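Local atomic coordinates of luciferase-like enzymeAMP-CoA-ligase (Zophobas atratus, PDB entry 4W8O), a protein that probably activates carboxylic acids with ATP as acyl-adenylates and passes them to coenzyme A, as a luciferase-like member of the adenylate-forming ANL superfamily from a nonluminescent mealworm. Residues Ser19-Phe25 with Phe169-Thr174; Thr47-Val51 with Thr237-Ser242. One frame throughout, in Å; residues are numbered along the deposited sequence.

Interaction 1: residues Ser19-Phe25 with Phe169-Thr174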
loop_
_atom_site.group_PDB
_atom_site.type_symbol
_atom_site.label_atom_id
_atom_site.label_comp_id
_atom_site.label_asym_id
_atom_site.label_seq_id
_atom_site.Cartn_x
_atom_site.Cartn_y
_atom_site.Cartn_z
ATOM N N SER A 19 10.553 12.817 -7.211
ATOM C CA SER A 19 10.511 12.223 -5.897
ATOM C C SER A 19 9.057 11.951 -5.530
ATOM O O SER A 19 8.144 12.513 -6.115
ATOM C CB SER A 19 11.161 13.145 -4.871
ATOM O OG SER A 19 10.376 14.312 -4.675
ATOM N N PHE A 20 8.863 11.081 -4.549
ATOM C CA PHE A 20 7.542 10.756 -4.017
ATOM C C PHE A 20 6.910 12.008 -3.402
ATOM O O PHE A 20 5.719 12.222 -3.549
ATOM C CB PHE A 20 7.660 9.615 -2.983
ATOM C CG PHE A 20 6.351 9.189 -2.370
ATOM C CD1 PHE A 20 5.243 8.918 -3.160
ATOM C CD2 PHE A 20 6.240 9.026 -0.995
ATOM C CE1 PHE A 20 4.045 8.520 -2.591
ATOM C CE2 PHE A 20 5.047 8.623 -0.420
ATOM C CZ PHE A 20 3.947 8.365 -1.218
ATOM N N GLY A 21 7.717 12.836 -2.740
ATOM C CA GLY A 21 7.252 14.116 -2.200
ATOM C C GLY A 21 6.754 15.096 -3.254
ATOM O O GLY A 21 5.691 15.694 -3.098
ATOM N N GLU A 22 7.529 15.265 -4.318
ATOM C CA GLU A 22 7.128 16.108 -5.451
ATOM C C GLU A 22 5.832 15.597 -6.091
ATOM O O GLU A 22 4.953 16.383 -6.469
ATOM C CB GLU A 22 8.243 16.165 -6.505
ATOM C CG GLU A 22 9.465 16.962 -6.061
ATOM C CD GLU A 22 10.663 16.816 -6.999
ATOM O OE1 GLU A 22 10.931 15.694 -7.491
ATOM O OE2 GLU A 22 11.351 17.835 -7.250
ATOM N N PHE A 23 5.723 14.277 -6.212
ATOM C CA PHE A 23 4.494 13.652 -6.687
ATOM C C PHE A 23 3.295 14.097 -5.852
ATOM O O PHE A 23 2.349 14.671 -6.374
ATOM C CB PHE A 23 4.626 12.131 -6.649
ATOM C CG PHE A 23 3.339 11.404 -6.910
ATOM C CD1 PHE A 23 2.847 11.277 -8.204
ATOM C CD2 PHE A 23 2.630 10.821 -5.863
ATOM C CE1 PHE A 23 1.664 10.606 -8.449
ATOM C CE2 PHE A 23 1.449 10.141 -6.107
ATOM C CZ PHE A 23 0.964 10.040 -7.401
ATOM N N LEU A 24 3.352 13.849 -4.551
ATOM C CA LEU A 24 2.227 14.149 -3.671
ATOM C C LEU A 24 1.856 15.635 -3.711
ATOM O O LEU A 24 0.674 15.989 -3.734
ATOM C CB LEU A 24 2.548 13.730 -2.238
ATOM C CG LEU A 24 2.737 12.232 -1.988
ATOM C CD1 LEU A 24 3.366 12.002 -0.627
ATOM C CD2 LEU A 24 1.422 11.474 -2.096
ATOM N N PHE A 25 2.881 16.486 -3.715
ATOM C CA PHE A 25 2.731 17.949 -3.770
ATOM C C PHE A 25 2.012 18.378 -5.050
ATOM O O PHE A 25 1.018 19.110 -5.005
ATOM C CB PHE A 25 4.118 18.603 -3.701
ATOM C CG PHE A 25 4.098 20.073 -3.377
ATOM C CD1 PHE A 25 4.143 20.508 -2.059
ATOM C CD2 PHE A 25 4.080 21.020 -4.390
ATOM C CE1 PHE A 25 4.136 21.864 -1.755
ATOM C CE2 PHE A 25 4.090 22.374 -4.094
ATOM C CZ PHE A 25 4.118 22.799 -2.776
ATOM N N PHE A 169 7.502 27.494 -0.099
ATOM C CA PHE A 169 7.988 26.135 0.128
ATOM C C PHE A 169 7.787 25.250 -1.092
ATOM O O PHE A 169 6.721 25.246 -1.710
ATOM C CB PHE A 169 7.325 25.487 1.337
ATOM C CG PHE A 169 7.743 24.058 1.552
ATOM C CD1 PHE A 169 8.947 23.761 2.176
ATOM C CD2 PHE A 169 6.943 23.010 1.114
ATOM C CE1 PHE A 169 9.340 22.453 2.366
ATOM C CE2 PHE A 169 7.331 21.694 1.305
ATOM C CZ PHE A 169 8.530 21.416 1.929
ATOM N N LYS A 170 8.840 24.518 -1.436
ATOM C CA LYS A 170 8.773 23.487 -2.456
ATOM C C LYS A 170 9.449 22.232 -1.902
ATOM O O LYS A 170 10.400 22.327 -1.118
ATOM C CB LYS A 170 9.478 23.937 -3.742
ATOM C CG LYS A 170 8.798 25.091 -4.482
ATOM C CD LYS A 170 7.439 24.687 -5.046
ATOM C CE LYS A 170 6.876 25.719 -6.016
ATOM N NZ LYS A 170 5.568 25.257 -6.570
ATOM N N PRO A 171 8.952 21.048 -2.290
ATOM C CA PRO A 171 9.650 19.826 -1.884
ATOM C C PRO A 171 11.123 19.849 -2.288
ATOM O O PRO A 171 11.468 20.378 -3.344
ATOM C CB PRO A 171 8.902 18.727 -2.638
ATOM C CG PRO A 171 7.540 19.280 -2.861
ATOM C CD PRO A 171 7.717 20.761 -3.039
ATOM N N SER A 172 11.975 19.280 -1.446
ATOM C CA SER A 172 13.411 19.248 -1.693
ATOM C C SER A 172 13.732 18.440 -2.935
ATOM O O SER A 172 13.120 17.405 -3.184
ATOM C CB SER A 172 14.136 18.621 -0.505
ATOM O OG SER A 172 13.818 19.294 0.697
ATOM N N LYS A 173 14.690 18.922 -3.716
ATOM C CA LYS A 173 15.261 18.126 -4.789
ATOM C C LYS A 173 16.052 17.004 -4.141
ATOM O O LYS A 173 16.709 17.222 -3.125
ATOM C CB LYS A 173 16.161 18.990 -5.677
ATOM C CG LYS A 173 15.384 20.005 -6.505
ATOM C CD LYS A 173 14.512 19.287 -7.523
ATOM C CE LYS A 173 13.693 20.244 -8.361
ATOM N NZ LYS A 173 12.799 19.446 -9.250
ATOM N N THR A 174 15.950 15.800 -4.691
ATOM C CA THR A 174 16.679 14.657 -4.147
ATOM C C THR A 174 17.038 13.675 -5.259
ATOM O O THR A 174 16.714 13.897 -6.425
ATOM C CB THR A 174 15.888 13.969 -3.006
ATOM O OG1 THR A 174 16.697 12.947 -2.390
ATOM C CG2 THR A 174 14.577 13.367 -3.519
HETATM O O HOH W 1 11.149 15.764 -2.363
HETATM O O HOH W 2 10.503 20.218 -6.082
HETATM O O HOH W 3 13.907 15.355 -6.819
#

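Interaction 2: residues Thr47-Val51 with Thr237-Ser242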
loop_
_atom_site.group_PDB
_atom_site.type_symbol
_atom_site.label_atom_id
_atom_site.label_comp_id
_atom_site.label_asym_id
_atom_site.label_seq_id
_atom_site.Cartn_x
_atom_site.Cartn_y
_atom_site.Cartn_z
ATOM N N THR A 47 -10.027 18.331 2.029
ATOM C CA THR A 47 -9.674 18.543 0.635
ATOM C C THR A 47 -8.172 18.420 0.424
ATOM O O THR A 47 -7.394 18.481 1.379
ATOM C CB THR A 47 -10.103 19.933 0.152
ATOM O OG1 THR A 47 -9.471 20.931 0.958
ATOM C CG2 THR A 47 -11.603 20.086 0.253
ATOM N N TYR A 48 -7.779 18.251 -0.839
ATOM C CA TYR A 48 -6.365 18.239 -1.220
ATOM C C TYR A 48 -5.694 19.562 -0.884
ATOM O O TYR A 48 -4.539 19.586 -0.458
ATOM C CB TYR A 48 -6.195 17.936 -2.708
ATOM C CG TYR A 48 -6.288 16.467 -3.039
ATOM C CD1 TYR A 48 -5.187 15.627 -2.881
ATOM C CD2 TYR A 48 -7.476 15.909 -3.500
ATOM C CE1 TYR A 48 -5.266 14.275 -3.174
ATOM C CE2 TYR A 48 -7.565 14.559 -3.795
ATOM C CZ TYR A 48 -6.461 13.745 -3.633
ATOM O OH TYR A 48 -6.550 12.402 -3.937
ATOM N N SER A 49 -6.426 20.654 -1.077
ATOM C CA SER A 49 -5.951 21.977 -0.702
ATOM C C SER A 49 -5.571 22.047 0.778
ATOM O O SER A 49 -4.492 22.516 1.132
ATOM C CB SER A 49 -7.031 23.020 -0.982
ATOM O OG SER A 49 -6.626 24.263 -0.463
ATOM N N SER A 50 -6.482 21.598 1.632
ATOM C CA SER A 50 -6.262 21.608 3.069
ATOM C C SER A 50 -5.116 20.685 3.462
ATOM O O SER A 50 -4.314 21.024 4.330
ATOM C CB SER A 50 -7.539 21.196 3.806
ATOM O OG SER A 50 -7.332 21.161 5.203
ATOM N N VAL A 51 -5.039 19.520 2.829
ATOM C CA VAL A 51 -3.943 18.593 3.082
ATOM C C VAL A 51 -2.592 19.204 2.708
ATOM O O VAL A 51 -1.599 19.020 3.434
ATOM C CB VAL A 51 -4.152 17.266 2.339
ATOM C CG1 VAL A 51 -2.863 16.449 2.283
ATOM C CG2 VAL A 51 -5.256 16.468 3.016
ATOM N N THR A 237 -4.767 7.070 -5.082
ATOM C CA THR A 237 -5.862 8.044 -5.044
ATOM C C THR A 237 -5.358 9.466 -5.305
ATOM O O THR A 237 -6.048 10.263 -5.951
ATOM C CB THR A 237 -6.664 8.008 -3.722
ATOM O OG1 THR A 237 -5.801 8.261 -2.613
ATOM C CG2 THR A 237 -7.367 6.662 -3.543
ATOM N N PHE A 238 -4.170 9.786 -4.799
ATOM C CA PHE A 238 -3.534 11.069 -5.109
ATOM C C PHE A 238 -3.339 11.223 -6.619
ATOM O O PHE A 238 -3.587 12.291 -7.170
ATOM C CB PHE A 238 -2.181 11.198 -4.406
ATOM C CG PHE A 238 -2.250 11.859 -3.061
ATOM C CD1 PHE A 238 -2.822 11.206 -1.973
ATOM C CD2 PHE A 238 -1.717 13.127 -2.870
ATOM C CE1 PHE A 238 -2.877 11.811 -0.730
ATOM C CE2 PHE A 238 -1.769 13.738 -1.628
ATOM C CZ PHE A 238 -2.350 13.083 -0.557
ATOM N N LEU A 239 -2.935 10.135 -7.275
ATOM C CA LEU A 239 -2.501 10.165 -8.668
ATOM C C LEU A 239 -3.504 10.822 -9.610
ATOM O O LEU A 239 -3.095 11.553 -10.506
ATOM C CB LEU A 239 -2.173 8.746 -9.158
ATOM C CG LEU A 239 -1.621 8.617 -10.588
ATOM C CD1 LEU A 239 -0.604 7.488 -10.668
ATOM C CD2 LEU A 239 -2.726 8.395 -11.608
ATOM N N ASP A 240 -4.797 10.562 -9.412
ATOM C CA ASP A 240 -5.854 11.132 -10.262
ATOM C C ASP A 240 -6.934 11.884 -9.470
ATOM O O ASP A 240 -8.074 12.047 -9.942
ATOM C CB ASP A 240 -6.494 10.037 -11.132
ATOM C CG ASP A 240 -7.333 9.058 -10.335
ATOM O OD1 ASP A 240 -7.403 9.151 -9.097
ATOM O OD2 ASP A 240 -7.944 8.180 -10.964
ATOM N N GLY A 241 -6.570 12.335 -8.271
ATOM C CA GLY A 241 -7.442 13.166 -7.461
ATOM C C GLY A 241 -8.690 12.464 -6.975
ATOM O O GLY A 241 -9.718 13.101 -6.772
ATOM N N SER A 242 -8.599 11.155 -6.783
ATOM C CA SER A 242 -9.692 10.386 -6.214
ATOM C C SER A 242 -9.750 10.569 -4.701
ATOM O O SER A 242 -8.901 11.237 -4.111
ATOM C CB SER A 242 -9.505 8.914 -6.542
ATOM O OG SER A 242 -9.476 8.712 -7.942
HETATM O O HOH W 4 -6.446 10.574 -1.622
#

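Interaction 1: residues Ser19-Phe25 with Phe169-Thr174
Pro171 lies over one face of the Phe25 ring, its CD 3.7 Å from the ring centroid and 11° off the normal, a CH-pi contact. The rigid, compact pyrrolidine ring suits this place, since the carbons next to its nitrogen carry somewhat polarised hydrogens that can face the pi cloud. Phe25 reaches it because CG stands anti to the backbone N (chi1 -164°), carrying the ring out from the helix toward the loop; CE1 then meets the edge of the Phe169 ring at CD2, 4.2 Å away. The aliphatic CG of Glu22 rests against Pro171 CB. At the other end of this side chain, Lys173 NZ makes a salt bridge to Glu22 OE2 at 2.9 Å, approaching on the syn side and 21° out of the carboxylate plane; the lysine chain, bent at chi2, crosses the glutamate at about a right angle.

Ser19 and Glu22 form a capping box at the start of helix 20-30. Glu22 N donates to Ser19 OG, while Ser19 N donates almost straight to the anti lone pair of Glu22 OE1. One carboxylate thus both caps its helix and grips the extended loop that leads toward strand 179-184. Waters complete the seam: one accepts from Ser19 OG and donates to Ser172 O at 2.7 Å, and another donates to both Glu22 OE2 and Pro171 O. Beyond the polar seam, Ser19 CB touches the methyl CG2 of Thr174 at 3.7 Å. Tyr92 packs edge-to-face with Phe25 and shares a backbone hydrogen bond with Ser172.

Interaction 2: residues Thr47-Val51 with Thr237-Ser242
A single tyrosine hydroxyl reads the end of a helix here: Tyr48 OH donates a short 2.6 Å hydrogen bond to Ser242 O, just past the turn where helix 228-239 stops. That turn is a Schellman motif, with Ser242 N bonded to Thr237 O, Gly241 N bonded to Phe238 O, and Gly241 as the C-prime residue, in a backbone turn with positive phi, which glycine adopts most readily. Ser242 O is met in the carbonyl plane, with a C=O...donor angle of 153°. Tyr48 OH also accepts from a water that lies 2.6 Å from Thr237 OG1, a hydroxyl itself bonded to Leu234 O one turn back.

The ring of Tyr48 makes an edge-to-face (T-shaped) pair with Phe238. Its CE1 edge stands over the centre of the phenyl face, 3.7 Å above the plane, and the two rings are turned 87° to each other. Tyrosine suits this buried place because its hydrocarbon edge can pack on an aromatic face while its hydroxyl serves a main-chain carbonyl. A phenylalanine in its place would probably keep the ring pair but leave Ser242 O without its hydroxyl donor and the bridging water with one partner fewer.

Tyr48 is the first residue of helix 48-64, capped by Thr47, whose OG1 accepts from Ser50 N. Its CG is anti to the carbonyl carbon (chi1 -81°), which sends the ring from the helix start toward the Schellman turn. Cys36 of strand 35-39 touches both Tyr48 and Phe238. One turn along, Val51 CG1 sits at the edge of the phenyl ring, 4.4 Å from Phe238 CZ.

How the interactions relate
From the N terminus the chain first forms helix 20-30, then strands 35-39 and 44-47, and enters helix 48-64. Interaction 1 closes a long loop when residues 169-174, on the way to strand 179-184, return to the first helix; interaction 2 closes another when the end of helix 228-239 comes back to residues 47-51. Their segments alternate, so the two closures cross instead of nesting. They touch directly where Leu24 CD2 packs 3.6 Å from Phe238 CD2 and Phe23 lies against Leu239. Helix 20-30 therefore lies between the loop leading into the eight-stranded sheet and helix 228-239, which leads into strand 243-246 of the nine-stranded sheet.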